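Local coordinates for fibronectin type III domain-containing protein (Simiduia agarivorans, PDB 6P2K) that probably hydrolyses the backbone of xyloglucan-type plant polysaccharides, as a glycoside hydrolase family 74 enzyme whose catalytic part is built from beta-propellers, at residues V29-S34 and V39-N44; E269-S274 and W345-W350; L292-F297 and A336-V341; K312-Y317 and T356-S361. All blocks are in the same frame, centred on the assembly; numbering follows the deposited sequence.

Contact 1: V29-S34 and V39-N44; sequences VVYMAS and VYKSTN
Strands 30-34 and 39-42 form a beta hairpin, the middle pair of a four-stranded antiparallel propeller blade. Val30 and Ser42 make one hydrogen-bonded pair, with Val30 N to Ser42 O and Ser42 N to Val30 O both at 3.0 Å. Met32 and Tyr40 make the next, with Met32 N to Tyr40 O at 2.9 Å and Tyr40 N to Met32 O at 3.0 Å. Tyr31 and Lys41 lie between them as a non-hydrogen-bonded pair. Their side chains run side by side in the same direction. The extended Lys41 chain follows the Tyr31 ring, with CG 3.6 Å from Tyr31 CE2. At its end, Lys41 NZ gives a weak hydrogen bond to Tyr31 OH (3.2 Å); its stronger partner is Gly87 O. Val39 CG1 meets the edge of the same ring, near its plane, 3.7 Å from Tyr31 CD2. Tyr31 CG stands anti to the carbonyl carbon (chi1 -65°), which lays the ring beside both neighbours. This face packs on strands 60-66 and 72-77. The other face carries Val30, Met32, Tyr40 and Ser42. Met32 is bent at chi2 and chi3, and this brings its CE within 3.4 Å of Tyr40 CD1. The sulfur lies obliquely to the ring in a Met-aromatic contact. Farther along this face, Val30 CG2 touches Ser42 CB. Ser42 OG turns instead to Asn44 OD1 and Gly46 N, in the turn that follows the strand. Backbone ladders with a buried layer of side chains on each face are typical of the inner strands of a beta-propeller blade.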
loop_
_atom_site.group_PDB
_atom_site.type_symbol
_atom_site.label_atom_id
_atom_site.label_comp_id
_atom_site.label_asym_id
_atom_site.label_seq_id
_atom_site.Cartn_x
_atom_site.Cartn_y
_atom_site.Cartn_z
ATOM N N VAL B 29 -48.359 13.415 20.603
ATOM C CA VAL B 29 -48.071 13.138 22.008
ATOM C C VAL B 29 -48.150 11.632 22.227
ATOM O O VAL B 29 -49.203 11.020 22.023
ATOM C CB VAL B 29 -49.035 13.884 22.944
ATOM C CG1 VAL B 29 -48.778 13.474 24.381
ATOM C CG2 VAL B 29 -48.848 15.382 22.782
ATOM N N VAL B 30 -47.031 11.029 22.633
ATOM C CA VAL B 30 -46.942 9.587 22.831
ATOM C C VAL B 30 -46.180 9.290 24.113
ATOM O O VAL B 30 -45.329 10.068 24.556
ATOM C CB VAL B 30 -46.254 8.874 21.642
ATOM C CG1 VAL B 30 -47.141 8.918 20.410
ATOM C CG2 VAL B 30 -44.901 9.507 21.355
ATOM N N TYR B 31 -46.486 8.135 24.702
ATOM C CA TYR B 31 -45.803 7.631 25.882
ATOM C C TYR B 31 -45.191 6.280 25.553
ATOM O O TYR B 31 -45.783 5.487 24.812
ATOM C CB TYR B 31 -46.764 7.510 27.064
ATOM C CG TYR B 31 -47.297 8.847 27.518
ATOM C CD1 TYR B 31 -48.402 9.423 26.905
ATOM C CD2 TYR B 31 -46.679 9.546 28.545
ATOM C CE1 TYR B 31 -48.884 10.651 27.315
ATOM C CE2 TYR B 31 -47.153 10.773 28.961
ATOM C CZ TYR B 31 -48.253 11.321 28.344
ATOM O OH TYR B 31 -48.718 12.546 28.756
ATOM N N MET B 32 -43.998 6.027 26.087
ATOM C CA MET B 32 -43.294 4.773 25.857
ATOM C C MET B 32 -43.125 4.036 27.176
ATOM O O MET B 32 -42.706 4.629 28.177
ATOM C CB MET B 32 -41.928 5.002 25.209
ATOM C CG MET B 32 -41.260 3.708 24.764
ATOM S SD MET B 32 -39.965 3.172 25.894
ATOM C CE MET B 32 -38.743 4.412 25.519
ATOM N N ALA B 33 -43.439 2.744 27.165
ATOM C CA ALA B 33 -43.350 1.900 28.349
ATOM C C ALA B 33 -42.083 1.058 28.257
ATOM O O ALA B 33 -42.013 0.110 27.466
ATOM C CB ALA B 33 -44.589 1.017 28.477
ATOM N N SER B 34 -41.082 1.414 29.052
ATOM C CA SER B 34 -39.894 0.595 29.219
ATOM C C SER B 34 -40.106 -0.377 30.374
ATOM O O SER B 34 -41.083 -0.286 31.122
ATOM C CB SER B 34 -38.671 1.471 29.477
ATOM O OG SER B 34 -38.721 2.011 30.786
ATOM N N VAL B 39 -41.855 5.403 32.435
ATOM C CA VAL B 39 -42.558 5.930 31.271
ATOM C C VAL B 39 -41.789 7.122 30.718
ATOM O O VAL B 39 -41.417 8.032 31.469
ATOM C CB VAL B 39 -44.002 6.330 31.625
ATOM C CG1 VAL B 39 -44.675 7.023 30.445
ATOM C CG2 VAL B 39 -44.797 5.115 32.062
ATOM N N TYR B 40 -41.555 7.118 29.406
ATOM C CA TYR B 40 -41.051 8.280 28.689
ATOM C C TYR B 40 -42.191 8.974 27.954
ATOM O O TYR B 40 -43.167 8.340 27.545
ATOM C CB TYR B 40 -39.976 7.896 27.672
ATOM C CG TYR B 40 -38.666 7.417 28.244
ATOM C CD1 TYR B 40 -38.449 6.068 28.493
ATOM C CD2 TYR B 40 -37.631 8.310 28.504
ATOM C CE1 TYR B 40 -37.242 5.623 28.996
ATOM C CE2 TYR B 40 -36.420 7.874 29.012
ATOM C CZ TYR B 40 -36.233 6.530 29.254
ATOM O OH TYR B 40 -35.033 6.087 29.750
ATOM N N LYS B 41 -42.038 10.283 27.760
ATOM C CA LYS B 41 -43.022 11.110 27.076
ATOM C C LYS B 41 -42.362 11.848 25.919
ATOM O O LYS B 41 -41.180 12.205 25.980
ATOM C CB LYS B 41 -43.658 12.117 28.047
ATOM C CG LYS B 41 -44.766 12.978 27.464
ATOM C CD LYS B 41 -45.257 14.003 28.479
ATOM C CE LYS B 41 -46.429 14.810 27.933
ATOM N NZ LYS B 41 -47.264 15.409 29.012
ATOM N N SER B 42 -43.134 12.071 24.856
ATOM C CA SER B 42 -42.682 12.883 23.736
ATOM C C SER B 42 -43.864 13.665 23.186
ATOM O O SER B 42 -44.965 13.118 23.050
ATOM C CB SER B 42 -42.069 12.018 22.625
ATOM O OG SER B 42 -42.174 12.665 21.365
ATOM N N THR B 43 -43.636 14.940 22.872
ATOM C CA THR B 43 -44.663 15.781 22.266
ATOM C C THR B 43 -44.359 16.125 20.812
ATOM O O THR B 43 -45.030 16.988 20.238
ATOM C CB THR B 43 -44.856 17.069 23.067
ATOM O OG1 THR B 43 -43.683 17.886 22.952
ATOM C CG2 THR B 43 -45.119 16.762 24.532
ATOM N N ASN B 44 -43.374 15.472 20.200
ATOM C CA ASN B 44 -43.077 15.656 18.785
ATOM C C ASN B 44 -43.069 14.316 18.061
ATOM O O ASN B 44 -42.285 14.091 17.135
ATOM C CB ASN B 44 -41.755 16.397 18.588
ATOM C CG ASN B 44 -40.621 15.815 19.416
ATOM O OD1 ASN B 44 -40.672 14.666 19.848
ATOM N ND2 ASN B 44 -39.582 16.615 19.632
#

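Contact 2: E269-S274 and W345-W350; sequences EVDPRS and WARGVW
Arg347 grips Asp271 side-on, with two nitrogens on one oxygen. Its NE lies 2.7 Å from Asp271 OD2 and its NH2 lies 2.8 Å from the same OD2. The oxygen is in the guanidinium plane, but the carboxylate plane is turned 39° from it. NE comes in on the syn side, while NH2 comes from above the carboxylate plane. The other oxygen holds Arg273: NH1 is 3.0 Å from Asp271 OD1, and the backbone N of Arg273 reaches OD1 at 2.9 Å from the opposite face. That second bond closes an Asx turn, set within a type I beta turn from Asp271 to Ser274. The turn follows strand 265-270, the first of its propeller blade. Arg347 stands just before strand 348-351 of the next blade, so the salt-bridge network joins two adjacent blades. The arginines cross with their guanidinium planes nearly perpendicular (87°). Arg347 CG lies over the Arg273 guanidinium, 3.5 Å from Arg273 NE. The shared carboxylate probably offsets their like charges. With an alanine in place of Asp271, both arginines would probably be left without their common counter-charge and the turn without its side-chain acceptor. Farther out, Arg347 NH2 also bridges to Glu294 OE2, and NH1 bonds Tyr369 OH. Arg273 NH1 also bonds Thr339 O. A water accepts from Arg273 NH2 (3.1 Å) and donates to Trp345 O.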
loop_
_atom_site.group_PDB
_atom_site.type_symbol
_atom_site.label_atom_id
_atom_site.label_comp_id
_atom_site.label_asym_id
_atom_site.label_seq_id
_atom_site.Cartn_x
_atom_site.Cartn_y
_atom_site.Cartn_z
ATOM N N GLU B 269 -55.387 -5.910 16.359
ATOM C CA GLU B 269 -55.980 -4.595 16.560
ATOM C C GLU B 269 -56.662 -4.146 15.278
ATOM O O GLU B 269 -56.076 -4.240 14.195
ATOM C CB GLU B 269 -54.917 -3.576 16.986
ATOM C CG GLU B 269 -55.439 -2.158 17.135
ATOM C CD GLU B 269 -54.408 -1.219 17.734
ATOM O OE1 GLU B 269 -53.817 -1.572 18.776
ATOM O OE2 GLU B 269 -54.190 -0.131 17.161
ATOM N N VAL B 270 -57.899 -3.663 15.406
ATOM C CA VAL B 270 -58.655 -3.149 14.272
ATOM C C VAL B 270 -58.450 -1.643 14.183
ATOM O O VAL B 270 -58.543 -0.933 15.191
ATOM C CB VAL B 270 -60.147 -3.492 14.402
ATOM C CG1 VAL B 270 -60.905 -3.030 13.166
ATOM C CG2 VAL B 270 -60.332 -4.983 14.618
ATOM N N ASP B 271 -58.165 -1.163 12.978
ATOM C CA ASP B 271 -58.073 0.265 12.709
ATOM C C ASP B 271 -59.373 0.946 13.125
ATOM O O ASP B 271 -60.444 0.573 12.621
ATOM C CB ASP B 271 -57.789 0.487 11.219
ATOM C CG ASP B 271 -57.518 1.948 10.864
ATOM O OD1 ASP B 271 -57.703 2.842 11.716
ATOM O OD2 ASP B 271 -57.114 2.203 9.709
ATOM N N PRO B 272 -59.336 1.926 14.034
ATOM C CA PRO B 272 -60.576 2.623 14.411
ATOM C C PRO B 272 -61.238 3.332 13.247
ATOM O O PRO B 272 -62.391 3.760 13.382
ATOM C CB PRO B 272 -60.113 3.618 15.483
ATOM C CG PRO B 272 -58.655 3.808 15.218
ATOM C CD PRO B 272 -58.163 2.475 14.737
ATOM N N ARG B 273 -60.548 3.470 12.115
ATOM C CA ARG B 273 -61.140 4.045 10.918
ATOM C C ARG B 273 -62.060 3.070 10.194
ATOM O O ARG B 273 -62.895 3.507 9.392
ATOM C CB ARG B 273 -60.033 4.516 9.972
ATOM C CG ARG B 273 -59.260 5.715 10.500
ATOM C CD ARG B 273 -57.832 5.756 9.982
ATOM N NE ARG B 273 -57.052 6.803 10.640
ATOM C CZ ARG B 273 -56.445 6.665 11.816
ATOM N NH1 ARG B 273 -56.513 5.515 12.474
ATOM N NH2 ARG B 273 -55.764 7.677 12.335
ATOM N N SER B 274 -61.932 1.768 10.457
ATOM C CA SER B 274 -62.746 0.751 9.787
ATOM C C SER B 274 -64.132 0.700 10.430
ATOM O O SER B 274 -64.501 -0.237 11.140
ATOM C CB SER B 274 -62.055 -0.604 9.839
ATOM O OG SER B 274 -60.744 -0.526 9.310
ATOM N N TRP B 345 -54.623 13.632 14.827
ATOM C CA TRP B 345 -53.662 12.632 14.386
ATOM C C TRP B 345 -53.880 12.300 12.918
ATOM O O TRP B 345 -55.016 12.237 12.441
ATOM C CB TRP B 345 -53.800 11.356 15.217
ATOM C CG TRP B 345 -53.101 11.375 16.543
ATOM C CD1 TRP B 345 -53.656 11.664 17.756
ATOM C CD2 TRP B 345 -51.724 11.063 16.796
ATOM N NE1 TRP B 345 -52.707 11.564 18.747
ATOM C CE2 TRP B 345 -51.514 11.196 18.184
ATOM C CE3 TRP B 345 -50.647 10.694 15.983
ATOM C CZ2 TRP B 345 -50.269 10.971 18.778
ATOM C CZ3 TRP B 345 -49.412 10.470 16.575
ATOM C CH2 TRP B 345 -49.235 10.612 17.957
ATOM N N ALA B 346 -52.782 12.098 12.196
ATOM C CA ALA B 346 -52.870 11.458 10.895
ATOM C C ALA B 346 -52.861 9.942 11.076
ATOM O O ALA B 346 -52.608 9.425 12.167
ATOM C CB ALA B 346 -51.724 11.908 9.990
ATOM N N ARG B 347 -53.156 9.218 9.999
ATOM C CA ARG B 347 -53.145 7.763 10.067
ATOM C C ARG B 347 -51.710 7.253 10.055
ATOM O O ARG B 347 -50.926 7.595 9.164
ATOM C CB ARG B 347 -53.931 7.146 8.911
ATOM C CG ARG B 347 -54.147 5.649 9.090
ATOM C CD ARG B 347 -54.931 5.023 7.946
ATOM N NE ARG B 347 -55.283 3.635 8.243
ATOM C CZ ARG B 347 -54.588 2.577 7.831
ATOM N NH1 ARG B 347 -53.497 2.744 7.095
ATOM N NH2 ARG B 347 -54.983 1.352 8.153
ATOM N N GLY B 348 -51.371 6.436 11.048
ATOM C CA GLY B 348 -50.036 5.882 11.142
ATOM C C GLY B 348 -50.023 4.664 12.038
ATOM O O GLY B 348 -51.051 4.254 12.582
ATOM N N VAL B 349 -48.832 4.086 12.186
ATOM C CA VAL B 349 -48.628 2.890 12.996
ATOM C C VAL B 349 -47.398 3.097 13.869
ATOM O O VAL B 349 -46.345 3.520 13.377
ATOM C CB VAL B 349 -48.460 1.626 12.128
ATOM C CG1 VAL B 349 -48.061 0.436 12.990
ATOM C CG2 VAL B 349 -49.741 1.322 11.358
ATOM N N TRP B 350 -47.534 2.805 15.160
ATOM C CA TRP B 350 -46.416 2.772 16.094
ATOM C C TRP B 350 -46.047 1.320 16.368
ATOM O O TRP B 350 -46.923 0.514 16.700
ATOM C CB TRP B 350 -46.779 3.478 17.402
ATOM C CG TRP B 350 -46.449 4.937 17.425
ATOM C CD1 TRP B 350 -47.324 5.981 17.300
ATOM C CD2 TRP B 350 -45.150 5.518 17.585
ATOM N NE1 TRP B 350 -46.647 7.173 17.371
ATOM C CE2 TRP B 350 -45.311 6.917 17.545
ATOM C CE3 TRP B 350 -43.864 4.991 17.752
ATOM C CZ2 TRP B 350 -44.236 7.795 17.670
ATOM C CZ3 TRP B 350 -42.798 5.865 17.875
ATOM C CH2 TRP B 350 -42.990 7.251 17.834
HETATM O O HOH W 1 -56.776 10.431 11.254
#

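Contact 3: L292-F297 and A336-V341; sequences LYEGTF and AHYTPV
The Tyr338 ring meets Glu294 OE2 at its edge, near the ring plane. Above one face of the ring sits CB of Asp271, and Val349 comes from the other side. The contact lies between two neighbouring blades of the propeller: Glu294 is on strand 292-300 of one, and Tyr338 is on strand 336-338, which opens the next. Tyr338 OH donates to Glu294 OE2 over 2.7 Å. It arrives on the anti side of the oxygen, 19° out of the carboxylate plane, and the carboxylate and ring planes are 27° apart. The glutamate chain is extended, with CG anti to the backbone N (chi1 179°), and this carries the acid across to the phenol. Both carboxylate oxygens are busy in this buried place. OE2 also forms a salt bridge with Arg347 NH2, and OE1 is hydrogen-bonded to Tyr369 OH. A leucine in place of Glu294 would probably leave the Tyr338 hydroxyl without its acceptor and Arg347 without one of its counter-charges. Beyond this polar pair the contact turns apolar. Leu292 straddles the methyl group of Ala336, with CD1 at 3.6 Å and CD2 at 3.8 Å from Ala336 CB.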
loop_
_atom_site.group_PDB
_atom_site.type_symbol
_atom_site.label_atom_id
_atom_site.label_comp_id
_atom_site.label_asym_id
_atom_site.label_seq_id
_atom_site.Cartn_x
_atom_site.Cartn_y
_atom_site.Cartn_z
ATOM N N LEU B 292 -44.328 -6.940 10.151
ATOM C CA LEU B 292 -45.648 -6.625 10.678
ATOM C C LEU B 292 -46.689 -6.795 9.578
ATOM O O LEU B 292 -46.476 -6.369 8.440
ATOM C CB LEU B 292 -45.678 -5.199 11.239
ATOM C CG LEU B 292 -46.973 -4.646 11.833
ATOM C CD1 LEU B 292 -47.451 -5.509 12.990
ATOM C CD2 LEU B 292 -46.751 -3.211 12.291
ATOM N N TYR B 293 -47.811 -7.420 9.927
ATOM C CA TYR B 293 -48.883 -7.706 8.983
ATOM C C TYR B 293 -50.033 -6.720 9.144
ATOM O O TYR B 293 -50.384 -6.331 10.263
ATOM C CB TYR B 293 -49.435 -9.121 9.180
ATOM C CG TYR B 293 -48.593 -10.246 8.623
ATOM C CD1 TYR B 293 -48.567 -10.516 7.259
ATOM C CD2 TYR B 293 -47.860 -11.067 9.469
ATOM C CE1 TYR B 293 -47.813 -11.561 6.755
ATOM C CE2 TYR B 293 -47.107 -12.108 8.976
ATOM C CZ TYR B 293 -47.085 -12.352 7.621
ATOM O OH TYR B 293 -46.333 -13.394 7.134
ATOM N N GLU B 294 -50.631 -6.337 8.021
ATOM C CA GLU B 294 -51.945 -5.711 8.002
ATOM C C GLU B 294 -52.871 -6.570 7.153
ATOM O O GLU B 294 -52.545 -6.896 6.006
ATOM C CB GLU B 294 -51.897 -4.281 7.461
ATOM C CG GLU B 294 -53.273 -3.614 7.420
ATOM C CD GLU B 294 -53.207 -2.126 7.138
ATOM O OE1 GLU B 294 -52.571 -1.732 6.136
ATOM O OE2 GLU B 294 -53.791 -1.348 7.923
ATOM N N GLY B 295 -54.011 -6.946 7.718
ATOM C CA GLY B 295 -54.987 -7.768 7.033
ATOM C C GLY B 295 -56.222 -6.966 6.676
ATOM O O GLY B 295 -56.633 -6.072 7.418
ATOM N N THR B 296 -56.812 -7.290 5.529
ATOM C CA THR B 296 -58.035 -6.654 5.061
ATOM C C THR B 296 -59.140 -7.697 5.022
ATOM O O THR B 296 -58.977 -8.754 4.407
ATOM C CB THR B 296 -57.841 -6.026 3.678
ATOM O OG1 THR B 296 -56.699 -5.163 3.703
ATOM C CG2 THR B 296 -59.068 -5.221 3.277
ATOM N N PHE B 297 -60.255 -7.406 5.686
ATOM C CA PHE B 297 -61.386 -8.322 5.773
ATOM C C PHE B 297 -62.622 -7.625 5.227
ATOM O O PHE B 297 -63.077 -6.625 5.794
ATOM C CB PHE B 297 -61.617 -8.783 7.215
ATOM C CG PHE B 297 -60.501 -9.623 7.768
ATOM C CD1 PHE B 297 -59.314 -9.038 8.180
ATOM C CD2 PHE B 297 -60.638 -10.995 7.878
ATOM C CE1 PHE B 297 -58.283 -9.804 8.686
ATOM C CE2 PHE B 297 -59.610 -11.768 8.386
ATOM C CZ PHE B 297 -58.430 -11.169 8.791
ATOM N N ALA B 336 -47.872 -3.163 18.232
ATOM C CA ALA B 336 -48.193 -2.398 17.035
ATOM C C ALA B 336 -49.572 -1.785 17.204
ATOM O O ALA B 336 -50.540 -2.504 17.467
ATOM C CB ALA B 336 -48.146 -3.285 15.787
ATOM N N HIS B 337 -49.661 -0.469 17.044
ATOM C CA HIS B 337 -50.909 0.251 17.237
ATOM C C HIS B 337 -51.140 1.235 16.103
ATOM O O HIS B 337 -50.207 1.900 15.642
ATOM C CB HIS B 337 -50.915 1.007 18.568
ATOM C CG HIS B 337 -50.776 0.119 19.762
ATOM N ND1 HIS B 337 -51.784 -0.720 20.187
ATOM C CD2 HIS B 337 -49.749 -0.061 20.624
ATOM C CE1 HIS B 337 -51.383 -1.379 21.259
ATOM N NE2 HIS B 337 -50.149 -0.999 21.544
ATOM N N TYR B 338 -52.391 1.318 15.659
ATOM C CA TYR B 338 -52.807 2.404 14.789
ATOM C C TYR B 338 -52.888 3.702 15.585
ATOM O O TYR B 338 -53.086 3.696 16.803
ATOM C CB TYR B 338 -54.170 2.101 14.171
ATOM C CG TYR B 338 -54.199 0.963 13.173
ATOM C CD1 TYR B 338 -53.614 1.090 11.920
ATOM C CD2 TYR B 338 -54.828 -0.235 13.482
ATOM C CE1 TYR B 338 -53.655 0.054 11.003
ATOM C CE2 TYR B 338 -54.880 -1.275 12.570
ATOM C CZ TYR B 338 -54.289 -1.124 11.334
ATOM O OH TYR B 338 -54.332 -2.154 10.423
ATOM N N THR B 339 -52.737 4.825 14.887
ATOM C CA THR B 339 -52.923 6.109 15.539
ATOM C C THR B 339 -54.413 6.370 15.765
ATOM O O THR B 339 -55.261 5.877 15.014
ATOM C CB THR B 339 -52.321 7.243 14.709
ATOM O OG1 THR B 339 -52.917 7.264 13.404
ATOM C CG2 THR B 339 -50.811 7.083 14.582
ATOM N N PRO B 340 -54.759 7.126 16.806
ATOM C CA PRO B 340 -56.163 7.496 17.010
ATOM C C PRO B 340 -56.685 8.340 15.858
ATOM O O PRO B 340 -55.927 8.897 15.060
ATOM C CB PRO B 340 -56.138 8.300 18.317
ATOM C CG PRO B 340 -54.862 7.908 18.995
ATOM C CD PRO B 340 -53.891 7.590 17.901
ATOM N N VAL B 341 -58.013 8.429 15.779
ATOM C CA VAL B 341 -58.659 9.295 14.798
ATOM C C VAL B 341 -58.935 10.686 15.349
ATOM O O VAL B 341 -59.230 11.606 14.568
ATOM C CB VAL B 341 -59.974 8.664 14.299
ATOM C CG1 VAL B 341 -59.701 7.319 13.658
ATOM C CG2 VAL B 341 -60.945 8.502 15.450
#

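Contact 4: K312-Y317 and T356-S361; sequences KIWDSY and TMYYAS
Trp314 follows Ile313 at a classic beta bulge opposite Leu292, where the chain turns a corner, and its side chain points toward strand 358-363 and Tyr358. The backbones stay well apart, with Trp314 CA 9.1 Å from Ala360 CA, so the rings span the space between two propeller blades. The far end of the indole does the touching. Trp314 CH2 is 3.6 Å from both CG and CB of Tyr358. Trp314 CZ2 sits over one face of the phenol ring, offset toward its rim, 3.7 Å from Tyr358 CG. The two six-membered rings have centroids 5.1 Å apart and planes at 51°, so the pair is oblique. With chi1 at -158°, CG of Trp314 lies opposite the backbone nitrogen, and the six-membered ring reaches Tyr358. Trp314 also stacks on Trp371 and meets Trp321 edge-to-face, so it belongs to an aromatic cluster. The phenol end of Tyr358 is tied to Asp322 O. Next to Trp314, Asp315 OD1 accepts from Ser316 N at 2.7 Å and forms a long salt bridge with Lys312 NZ, 3.6 Å away. That lysine has a second acid, Glu260. Across the contact itself, Trp314 and Tyr358 meet through carbon alone. Their hold is therefore one of buried aromatic surface, with shape rather than polar direction setting the fit.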
loop_
_atom_site.group_PDB
_atom_site.type_symbol
_atom_site.label_atom_id
_atom_site.label_comp_id
_atom_site.label_asym_id
_atom_site.label_seq_id
_atom_site.Cartn_x
_atom_site.Cartn_y
_atom_site.Cartn_z
ATOM N N LYS B 312 -47.695 -7.801 4.322
ATOM C CA LYS B 312 -46.607 -7.324 5.166
ATOM C C LYS B 312 -46.396 -5.844 4.886
ATOM O O LYS B 312 -45.979 -5.465 3.788
ATOM C CB LYS B 312 -45.332 -8.124 4.910
ATOM C CG LYS B 312 -45.235 -9.399 5.728
ATOM C CD LYS B 312 -43.797 -9.852 5.891
ATOM C CE LYS B 312 -43.737 -11.300 6.350
ATOM N NZ LYS B 312 -42.334 -11.760 6.563
ATOM N N ILE B 313 -46.701 -4.998 5.874
ATOM C CA ILE B 313 -46.455 -3.565 5.735
ATOM C C ILE B 313 -45.087 -3.169 6.264
ATOM O O ILE B 313 -44.684 -2.005 6.111
ATOM C CB ILE B 313 -47.562 -2.755 6.437
ATOM C CG1 ILE B 313 -47.599 -3.081 7.932
ATOM C CG2 ILE B 313 -48.911 -3.050 5.799
ATOM C CD1 ILE B 313 -48.385 -2.076 8.746
ATOM N N TRP B 314 -44.359 -4.106 6.870
ATOM C CA TRP B 314 -43.008 -3.905 7.372
ATOM C C TRP B 314 -42.299 -5.244 7.242
ATOM O O TRP B 314 -42.889 -6.284 7.545
ATOM C CB TRP B 314 -43.029 -3.429 8.828
ATOM C CG TRP B 314 -41.794 -2.707 9.286
ATOM C CD1 TRP B 314 -40.781 -2.214 8.510
ATOM C CD2 TRP B 314 -41.452 -2.396 10.641
ATOM N NE1 TRP B 314 -39.827 -1.618 9.305
ATOM C CE2 TRP B 314 -40.218 -1.716 10.616
ATOM C CE3 TRP B 314 -42.068 -2.632 11.874
ATOM C CZ2 TRP B 314 -39.595 -1.266 11.776
ATOM C CZ3 TRP B 314 -41.446 -2.184 13.025
ATOM C CH2 TRP B 314 -40.223 -1.508 12.967
ATOM N N ASP B 315 -41.051 -5.229 6.780
ATOM C CA ASP B 315 -40.407 -6.476 6.382
ATOM C C ASP B 315 -38.901 -6.375 6.607
ATOM O O ASP B 315 -38.404 -5.408 7.191
ATOM C CB ASP B 315 -40.739 -6.798 4.920
ATOM C CG ASP B 315 -40.783 -8.286 4.646
ATOM O OD1 ASP B 315 -40.250 -9.062 5.472
ATOM O OD2 ASP B 315 -41.347 -8.678 3.602
ATOM N N SER B 316 -38.178 -7.389 6.121
ATOM C CA SER B 316 -36.729 -7.452 6.233
ATOM C C SER B 316 -36.097 -6.162 5.737
ATOM O O SER B 316 -36.605 -5.508 4.823
ATOM C CB SER B 316 -36.180 -8.627 5.418
ATOM O OG SER B 316 -36.934 -9.799 5.657
ATOM N N TYR B 317 -34.976 -5.795 6.347
ATOM C CA TYR B 317 -34.252 -4.602 5.937
ATOM C C TYR B 317 -33.823 -4.722 4.481
ATOM O O TYR B 317 -33.156 -5.685 4.094
ATOM C CB TYR B 317 -33.034 -4.388 6.838
ATOM C CG TYR B 317 -32.204 -3.187 6.456
ATOM C CD1 TYR B 317 -32.656 -1.897 6.707
ATOM C CD2 TYR B 317 -30.969 -3.341 5.846
ATOM C CE1 TYR B 317 -31.895 -0.793 6.361
ATOM C CE2 TYR B 317 -30.201 -2.245 5.496
ATOM C CZ TYR B 317 -30.671 -0.972 5.754
ATOM O OH TYR B 317 -29.911 0.124 5.405
ATOM N N THR B 356 -36.596 -1.023 20.140
ATOM C CA THR B 356 -36.599 0.274 19.479
ATOM C C THR B 356 -38.013 0.845 19.445
ATOM O O THR B 356 -38.967 0.244 19.949
ATOM C CB THR B 356 -36.027 0.149 18.061
ATOM O OG1 THR B 356 -36.784 -0.824 17.327
ATOM C CG2 THR B 356 -34.573 -0.301 18.117
ATOM N N MET B 357 -38.141 2.028 18.846
ATOM C CA MET B 357 -39.431 2.661 18.608
ATOM C C MET B 357 -39.464 3.149 17.169
ATOM O O MET B 357 -38.543 3.843 16.725
ATOM C CB MET B 357 -39.681 3.828 19.574
ATOM C CG MET B 357 -39.631 3.448 21.048
ATOM S SD MET B 357 -37.963 3.513 21.730
ATOM C CE MET B 357 -37.714 5.284 21.841
ATOM N N TYR B 358 -40.522 2.788 16.446
ATOM C CA TYR B 358 -40.644 3.106 15.032
ATOM C C TYR B 358 -42.046 3.612 14.742
ATOM O O TYR B 358 -43.023 3.105 15.301
ATOM C CB TYR B 358 -40.345 1.880 14.160
ATOM C CG TYR B 358 -38.878 1.701 13.844
ATOM C CD1 TYR B 358 -38.033 1.042 14.725
ATOM C CD2 TYR B 358 -38.339 2.193 12.663
ATOM C CE1 TYR B 358 -36.687 0.877 14.439
ATOM C CE2 TYR B 358 -37.000 2.032 12.367
ATOM C CZ TYR B 358 -36.182 1.374 13.260
ATOM O OH TYR B 358 -34.853 1.217 12.971
ATOM N N TYR B 359 -42.140 4.609 13.864
ATOM C CA TYR B 359 -43.420 5.148 13.434
ATOM C C TYR B 359 -43.511 5.105 11.917
ATOM O O TYR B 359 -42.551 5.443 11.216
ATOM C CB TYR B 359 -43.622 6.589 13.919
ATOM C CG TYR B 359 -44.903 7.213 13.414
ATOM C CD1 TYR B 359 -46.115 6.959 14.041
ATOM C CD2 TYR B 359 -44.901 8.048 12.306
ATOM C CE1 TYR B 359 -47.288 7.524 13.582
ATOM C CE2 TYR B 359 -46.069 8.615 11.837
ATOM C CZ TYR B 359 -47.257 8.351 12.479
ATOM O OH TYR B 359 -48.421 8.916 12.016
ATOM N N ALA B 360 -44.670 4.695 11.416
ATOM C CA ALA B 360 -44.932 4.629 9.987
ATOM C C ALA B 360 -46.022 5.626 9.632
ATOM O O ALA B 360 -47.086 5.632 10.257
ATOM C CB ALA B 360 -45.356 3.221 9.568
ATOM N N SER B 361 -45.754 6.474 8.647
ATOM C CA SER B 361 -46.807 7.293 8.071
ATOM C C SER B 361 -47.433 6.549 6.896
ATOM O O SER B 361 -46.820 5.665 6.294
ATOM C CB SER B 361 -46.270 8.654 7.624
ATOM O OG SER B 361 -45.103 8.509 6.833
#

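In the fold
Seven four-stranded blades run from residue 17 to residue 373. Contact 1 lies inside the first of them. Contacts 2, 3 and 4 all join the blade of residues 265-314 to that of residues 336-373. The latter also packs on contact 1: Val30 meets Trp345 and Trp350, and Met32 meets Met357, so the last blade closes the ring on the first. Contacts 1, 3 and 4 are buried, whereas contact 2 is partly open. Backbone bonds dominate contact 1, and side chains carry most of the inter-blade contacts. These pass from charge in contact 2, through mixed polar and apolar pairs in contact 3, to aromatic packing in contact 4. Arg347 links contacts 2 and 3 through Glu294.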